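Local coordinates for protein thymidylate synthase (Enterobacteria phage T4, PDB 1TIS) that catalyses the reductive methylation of dUMP to dTMP with methylenetetrahydrofolate, as a homodimer in which each dUMP site draws on both subunits, at residues Q112-V125 against D135-E147. Residues are numbered along the deposited sequence; the frame is centred on the assembly and turned at random.
Sequences QWRDFGGVDQIIEV and DRRQIVSAWNPAE. With PO4 (phosphate ion), chain B.
In the thymidylate synthase fold, the largely extended chain 138-144 follows R136 and R137, which by similarity bind dUMP, and Q112, F116, Q121 and V125, from helices 109-114 and 121-131 and the type I' turn between them (F116 to V119), pack over it. That chain bonds through its backbone to strand 157-164. Toward N144 and E147, Q112 uses both polar atoms of its amide. Its OE1 takes a bond from N144 ND2 at 2.9 Å, the two amide planes 68° apart, while its NE2 gives one to E147 OE1 at 3.0 Å, reaching that oxygen from above the carboxylate plane. A glutamine suits this place because it can accept and donate at once. F116, its ring carried by a CG anti to the backbone N (chi1 -170°), lies stacked on the N144 amide, with ND2 over the ring centre; P145 of the second subunit also packs on F116. Further along, branched V140 sets its CG2 methyl over one face of the W113 indole, offset toward the rim, and the single methyl of A142 fits at the edge, CB 3.8 Å from NE1. V125 CG1 meets V140 CG1 at 4.0 Å. Between these apolar patches Q121 reaches out extended beyond CG, and its NE2 bonds to Q112 O at 2.7 Å, tying Q121 to the backbone of Q112. At the other end R137 NH2 donates to a phosphate ion, probably from the crystallisation liquor, which R176 of the second subunit also holds. Beside V140, a water bridges Q121 OE1 and I139 O, donating to each at 2.9 Å.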
loop_
_atom_site.group_PDB
_atom_site.type_symbol
_atom_site.label_atom_id
_atom_site.label_comp_id
_atom_site.label_asym_id
_atom_site.label_seq_id
_atom_site.Cartn_x
_atom_site.Cartn_y
_atom_site.Cartn_z
ATOM N N GLN A 112 -7.889 14.291 5.016
ATOM C CA GLN A 112 -7.457 13.661 3.763
ATOM C C GLN A 112 -8.501 12.694 3.232
ATOM O O GLN A 112 -8.385 12.293 2.076
ATOM C CB GLN A 112 -6.214 12.847 3.884
ATOM C CG GLN A 112 -5.156 13.624 4.607
ATOM C CD GLN A 112 -4.609 14.772 3.811
ATOM O OE1 GLN A 112 -4.737 14.833 2.594
ATOM N NE2 GLN A 112 -3.961 15.707 4.475
ATOM N N TRP A 113 -9.548 12.284 3.953
ATOM C CA TRP A 113 -10.531 11.388 3.351
ATOM C C TRP A 113 -11.514 12.238 2.604
ATOM O O TRP A 113 -11.821 12.021 1.435
ATOM C CB TRP A 113 -11.247 10.560 4.422
ATOM C CG TRP A 113 -10.327 9.473 4.985
ATOM C CD1 TRP A 113 -8.990 9.371 4.665
ATOM C CD2 TRP A 113 -10.701 8.498 5.859
ATOM N NE1 TRP A 113 -8.540 8.359 5.327
ATOM C CE2 TRP A 113 -9.523 7.817 6.037
ATOM C CE3 TRP A 113 -11.849 8.103 6.495
ATOM C CZ2 TRP A 113 -9.472 6.725 6.852
ATOM C CZ3 TRP A 113 -11.805 7.002 7.313
ATOM C CH2 TRP A 113 -10.626 6.321 7.488
ATOM N N ARG A 114 -11.879 13.325 3.259
ATOM C CA ARG A 114 -12.927 14.179 2.777
ATOM C C ARG A 114 -12.414 15.311 1.939
ATOM O O ARG A 114 -13.166 15.896 1.188
ATOM C CB ARG A 114 -13.661 14.657 3.996
ATOM C CG ARG A 114 -14.081 13.478 4.913
ATOM C CD ARG A 114 -15.198 12.597 4.370
ATOM N NE ARG A 114 -16.335 13.447 4.180
ATOM C CZ ARG A 114 -17.097 13.371 3.109
ATOM N NH1 ARG A 114 -17.025 12.356 2.279
ATOM N NH2 ARG A 114 -18.022 14.291 2.904
ATOM N N ASP A 115 -11.134 15.614 1.955
ATOM C CA ASP A 115 -10.610 16.779 1.307
ATOM C C ASP A 115 -9.170 16.607 0.827
ATOM O O ASP A 115 -8.365 17.509 1.050
ATOM C CB ASP A 115 -10.776 17.895 2.330
ATOM C CG ASP A 115 -10.393 19.304 1.887
ATOM O OD1 ASP A 115 -10.495 19.600 0.692
ATOM O OD2 ASP A 115 -9.995 20.109 2.735
ATOM N N PHE A 116 -8.729 15.583 0.103
ATOM C CA PHE A 116 -7.348 15.605 -0.327
ATOM C C PHE A 116 -7.174 16.432 -1.602
ATOM O O PHE A 116 -7.313 16.026 -2.768
ATOM C CB PHE A 116 -6.892 14.207 -0.516
ATOM C CG PHE A 116 -5.402 13.965 -0.747
ATOM C CD1 PHE A 116 -4.661 14.645 -1.693
ATOM C CD2 PHE A 116 -4.817 12.916 -0.080
ATOM C CE1 PHE A 116 -3.376 14.275 -1.987
ATOM C CE2 PHE A 116 -3.523 12.549 -0.381
ATOM C CZ PHE A 116 -2.802 13.221 -1.335
ATOM N N GLY A 117 -6.847 17.688 -1.334
ATOM C CA GLY A 117 -6.602 18.619 -2.408
ATOM C C GLY A 117 -7.911 19.086 -3.029
ATOM O O GLY A 117 -7.912 19.690 -4.105
ATOM N N GLY A 118 -9.017 18.880 -2.288
ATOM C CA GLY A 118 -10.344 19.232 -2.748
ATOM C C GLY A 118 -11.040 17.996 -3.282
ATOM O O GLY A 118 -12.232 18.065 -3.545
ATOM N N VAL A 119 -10.386 16.846 -3.494
ATOM C CA VAL A 119 -11.089 15.621 -3.861
ATOM C C VAL A 119 -11.766 15.117 -2.582
ATOM O O VAL A 119 -11.095 14.838 -1.572
ATOM C CB VAL A 119 -10.204 14.459 -4.290
ATOM C CG1 VAL A 119 -11.094 13.502 -5.029
ATOM C CG2 VAL A 119 -9.049 14.886 -5.116
ATOM N N ASP A 120 -13.088 15.039 -2.556
ATOM C CA ASP A 120 -13.768 14.427 -1.440
ATOM C C ASP A 120 -13.741 12.956 -1.806
ATOM O O ASP A 120 -14.681 12.428 -2.425
ATOM C CB ASP A 120 -15.223 14.931 -1.323
ATOM C CG ASP A 120 -15.984 14.351 -0.128
ATOM O OD1 ASP A 120 -15.559 13.356 0.450
ATOM O OD2 ASP A 120 -17.013 14.899 0.242
ATOM N N GLN A 121 -12.691 12.257 -1.380
ATOM C CA GLN A 121 -12.560 10.844 -1.712
ATOM C C GLN A 121 -13.410 9.838 -0.928
ATOM O O GLN A 121 -13.329 8.667 -1.296
ATOM C CB GLN A 121 -11.069 10.467 -1.640
ATOM C CG GLN A 121 -10.206 10.562 -0.389
ATOM C CD GLN A 121 -8.749 10.336 -0.731
ATOM O OE1 GLN A 121 -8.412 9.589 -1.647
ATOM N NE2 GLN A 121 -7.763 10.976 -0.152
ATOM N N ILE A 122 -14.237 10.119 0.110
ATOM C CA ILE A 122 -15.138 9.084 0.642
ATOM C C ILE A 122 -16.303 9.126 -0.306
ATOM O O ILE A 122 -16.526 8.202 -1.069
ATOM C CB ILE A 122 -15.698 9.327 2.102
ATOM C CG1 ILE A 122 -14.647 8.861 3.112
ATOM C CG2 ILE A 122 -17.023 8.558 2.364
ATOM C CD1 ILE A 122 -14.414 7.327 3.112
ATOM N N ILE A 123 -17.036 10.214 -0.343
ATOM C CA ILE A 123 -18.175 10.328 -1.219
ATOM C C ILE A 123 -17.876 9.890 -2.625
ATOM O O ILE A 123 -18.745 9.200 -3.154
ATOM C CB ILE A 123 -18.662 11.787 -1.145
ATOM C CG1 ILE A 123 -19.858 11.652 -0.247
ATOM C CG2 ILE A 123 -18.893 12.494 -2.470
ATOM C CD1 ILE A 123 -20.484 12.995 0.091
ATOM N N GLU A 124 -16.722 10.116 -3.239
ATOM C CA GLU A 124 -16.706 9.661 -4.599
ATOM C C GLU A 124 -16.210 8.231 -4.853
ATOM O O GLU A 124 -16.392 7.629 -5.927
ATOM C CB GLU A 124 -15.947 10.702 -5.358
ATOM C CG GLU A 124 -14.461 10.537 -5.261
ATOM C CD GLU A 124 -13.899 10.572 -6.659
ATOM O OE1 GLU A 124 -14.066 9.585 -7.390
ATOM O OE2 GLU A 124 -13.333 11.608 -7.010
ATOM N N VAL A 125 -15.632 7.580 -3.854
ATOM C CA VAL A 125 -15.171 6.214 -4.027
ATOM C C VAL A 125 -16.376 5.338 -3.796
ATOM O O VAL A 125 -16.369 4.190 -4.214
ATOM C CB VAL A 125 -14.028 5.834 -3.005
ATOM C CG1 VAL A 125 -14.457 5.325 -1.579
ATOM C CG2 VAL A 125 -13.251 4.759 -3.761
ATOM N N ASP A 135 -14.170 -1.799 -11.537
ATOM C CA ASP A 135 -13.086 -0.842 -11.779
ATOM C C ASP A 135 -11.988 -1.222 -10.806
ATOM O O ASP A 135 -12.284 -1.873 -9.797
ATOM C CB ASP A 135 -13.508 0.605 -11.472
ATOM C CG ASP A 135 -12.440 1.709 -11.521
ATOM O OD1 ASP A 135 -11.682 1.785 -12.477
ATOM O OD2 ASP A 135 -12.351 2.505 -10.594
ATOM N N ARG A 136 -10.721 -0.849 -11.089
ATOM C CA ARG A 136 -9.602 -1.108 -10.166
ATOM C C ARG A 136 -9.099 0.137 -9.401
ATOM O O ARG A 136 -8.586 0.025 -8.294
ATOM C CB ARG A 136 -8.428 -1.761 -10.941
ATOM C CG ARG A 136 -8.795 -3.065 -11.668
ATOM C CD ARG A 136 -9.562 -4.143 -10.834
ATOM N NE ARG A 136 -10.358 -5.071 -11.662
ATOM C CZ ARG A 136 -11.251 -5.964 -11.181
ATOM N NH1 ARG A 136 -11.498 -6.117 -9.872
ATOM N NH2 ARG A 136 -11.907 -6.747 -12.041
ATOM N N ARG A 137 -9.296 1.364 -9.891
ATOM C CA ARG A 137 -8.860 2.604 -9.264
ATOM C C ARG A 137 -9.692 2.975 -8.028
ATOM O O ARG A 137 -9.930 4.174 -7.820
ATOM C CB ARG A 137 -8.935 3.713 -10.360
ATOM C CG ARG A 137 -8.064 3.403 -11.563
ATOM C CD ARG A 137 -8.468 3.896 -12.962
ATOM N NE ARG A 137 -7.511 3.320 -13.933
ATOM C CZ ARG A 137 -7.489 3.485 -15.274
ATOM N NH1 ARG A 137 -8.373 4.241 -15.948
ATOM N NH2 ARG A 137 -6.511 2.883 -15.955
ATOM N N GLN A 138 -10.180 2.125 -7.120
ATOM C CA GLN A 138 -11.107 2.637 -6.097
ATOM C C GLN A 138 -10.489 2.564 -4.727
ATOM O O GLN A 138 -10.882 1.811 -3.832
ATOM C CB GLN A 138 -12.444 1.846 -6.205
ATOM C CG GLN A 138 -12.494 0.321 -6.404
ATOM C CD GLN A 138 -13.878 -0.243 -6.767
ATOM O OE1 GLN A 138 -14.852 0.508 -6.869
ATOM N NE2 GLN A 138 -14.091 -1.536 -7.010
ATOM N N ILE A 139 -9.533 3.495 -4.689
ATOM C CA ILE A 139 -8.454 3.654 -3.686
ATOM C C ILE A 139 -8.569 4.879 -2.762
ATOM O O ILE A 139 -8.980 5.892 -3.337
ATOM C CB ILE A 139 -7.108 3.740 -4.464
ATOM C CG1 ILE A 139 -6.988 2.590 -5.416
ATOM C CG2 ILE A 139 -5.938 3.727 -3.515
ATOM C CD1 ILE A 139 -5.599 2.521 -6.038
ATOM N N VAL A 140 -8.308 4.973 -1.441
ATOM C CA VAL A 140 -8.268 6.301 -0.834
ATOM C C VAL A 140 -6.998 6.419 0.002
ATOM O O VAL A 140 -6.732 5.774 1.000
ATOM C CB VAL A 140 -9.592 6.689 0.033
ATOM C CG1 VAL A 140 -10.717 5.781 -0.347
ATOM C CG2 VAL A 140 -9.408 6.647 1.528
ATOM N N SER A 141 -6.086 7.199 -0.531
ATOM C CA SER A 141 -4.797 7.449 0.056
ATOM C C SER A 141 -5.030 8.464 1.136
ATOM O O SER A 141 -5.849 9.372 0.936
ATOM C CB SER A 141 -3.884 8.015 -1.004
ATOM O OG SER A 141 -2.618 8.440 -0.512
ATOM N N ALA A 142 -4.328 8.341 2.248
ATOM C CA ALA A 142 -4.437 9.319 3.319
ATOM C C ALA A 142 -3.085 10.023 3.468
ATOM O O ALA A 142 -2.980 11.125 3.998
ATOM C CB ALA A 142 -4.775 8.638 4.640
ATOM N N TRP A 143 -1.995 9.431 2.984
ATOM C CA TRP A 143 -0.695 10.054 3.088
ATOM C C TRP A 143 -0.692 11.134 2.029
ATOM O O TRP A 143 -0.876 10.900 0.833
ATOM C CB TRP A 143 0.341 9.012 2.830
ATOM C CG TRP A 143 1.793 9.413 2.953
ATOM C CD1 TRP A 143 2.532 9.735 1.837
ATOM C CD2 TRP A 143 2.548 9.336 4.097
ATOM N NE1 TRP A 143 3.759 9.829 2.277
ATOM C CE2 TRP A 143 3.807 9.598 3.607
ATOM C CE3 TRP A 143 2.385 9.058 5.435
ATOM C CZ2 TRP A 143 4.906 9.585 4.440
ATOM C CZ3 TRP A 143 3.492 9.041 6.261
ATOM C CH2 TRP A 143 4.745 9.302 5.771
ATOM N N ASN A 144 -0.518 12.332 2.533
ATOM C CA ASN A 144 -0.456 13.507 1.704
ATOM C C ASN A 144 0.942 14.072 1.902
ATOM O O ASN A 144 1.137 14.792 2.878
ATOM C CB ASN A 144 -1.555 14.498 2.159
ATOM C CG ASN A 144 -1.690 15.700 1.248
ATOM O OD1 ASN A 144 -0.690 16.236 0.790
ATOM N ND2 ASN A 144 -2.873 16.193 0.915
ATOM N N PRO A 145 1.944 13.798 1.055
ATOM C CA PRO A 145 3.344 14.175 1.275
ATOM C C PRO A 145 3.496 15.649 1.633
ATOM O O PRO A 145 4.127 16.075 2.605
ATOM C CB PRO A 145 4.055 13.805 -0.022
ATOM C CG PRO A 145 3.203 12.711 -0.613
ATOM C CD PRO A 145 1.780 13.148 -0.244
ATOM N N ALA A 146 2.746 16.419 0.871
ATOM C CA ALA A 146 2.795 17.842 0.968
ATOM C C ALA A 146 2.106 18.399 2.208
ATOM O O ALA A 146 2.174 19.610 2.420
ATOM C CB ALA A 146 2.182 18.349 -0.340
ATOM N N GLU A 147 1.411 17.609 3.036
ATOM C CA GLU A 147 0.756 18.133 4.231
ATOM C C GLU A 147 1.135 17.340 5.446
ATOM O O GLU A 147 0.582 17.518 6.521
ATOM C CB GLU A 147 -0.764 18.095 4.169
ATOM C CG GLU A 147 -1.448 19.130 3.305
ATOM C CD GLU A 147 -2.962 18.957 3.188
ATOM O OE1 GLU A 147 -3.610 18.656 4.191
ATOM O OE2 GLU A 147 -3.499 19.128 2.087
HETATM P P PO4 B . -6.295 -0.222 -14.764
HETATM O O1 PO4 B . -7.124 -0.056 -16.133
HETATM O O2 PO4 B . -5.898 -1.655 -14.702
HETATM O O3 PO4 B . -7.283 0.185 -13.729
HETATM O O4 PO4 B . -5.186 0.712 -15.017
HETATM O O HOH W 1 -7.942 8.442 -4.245
#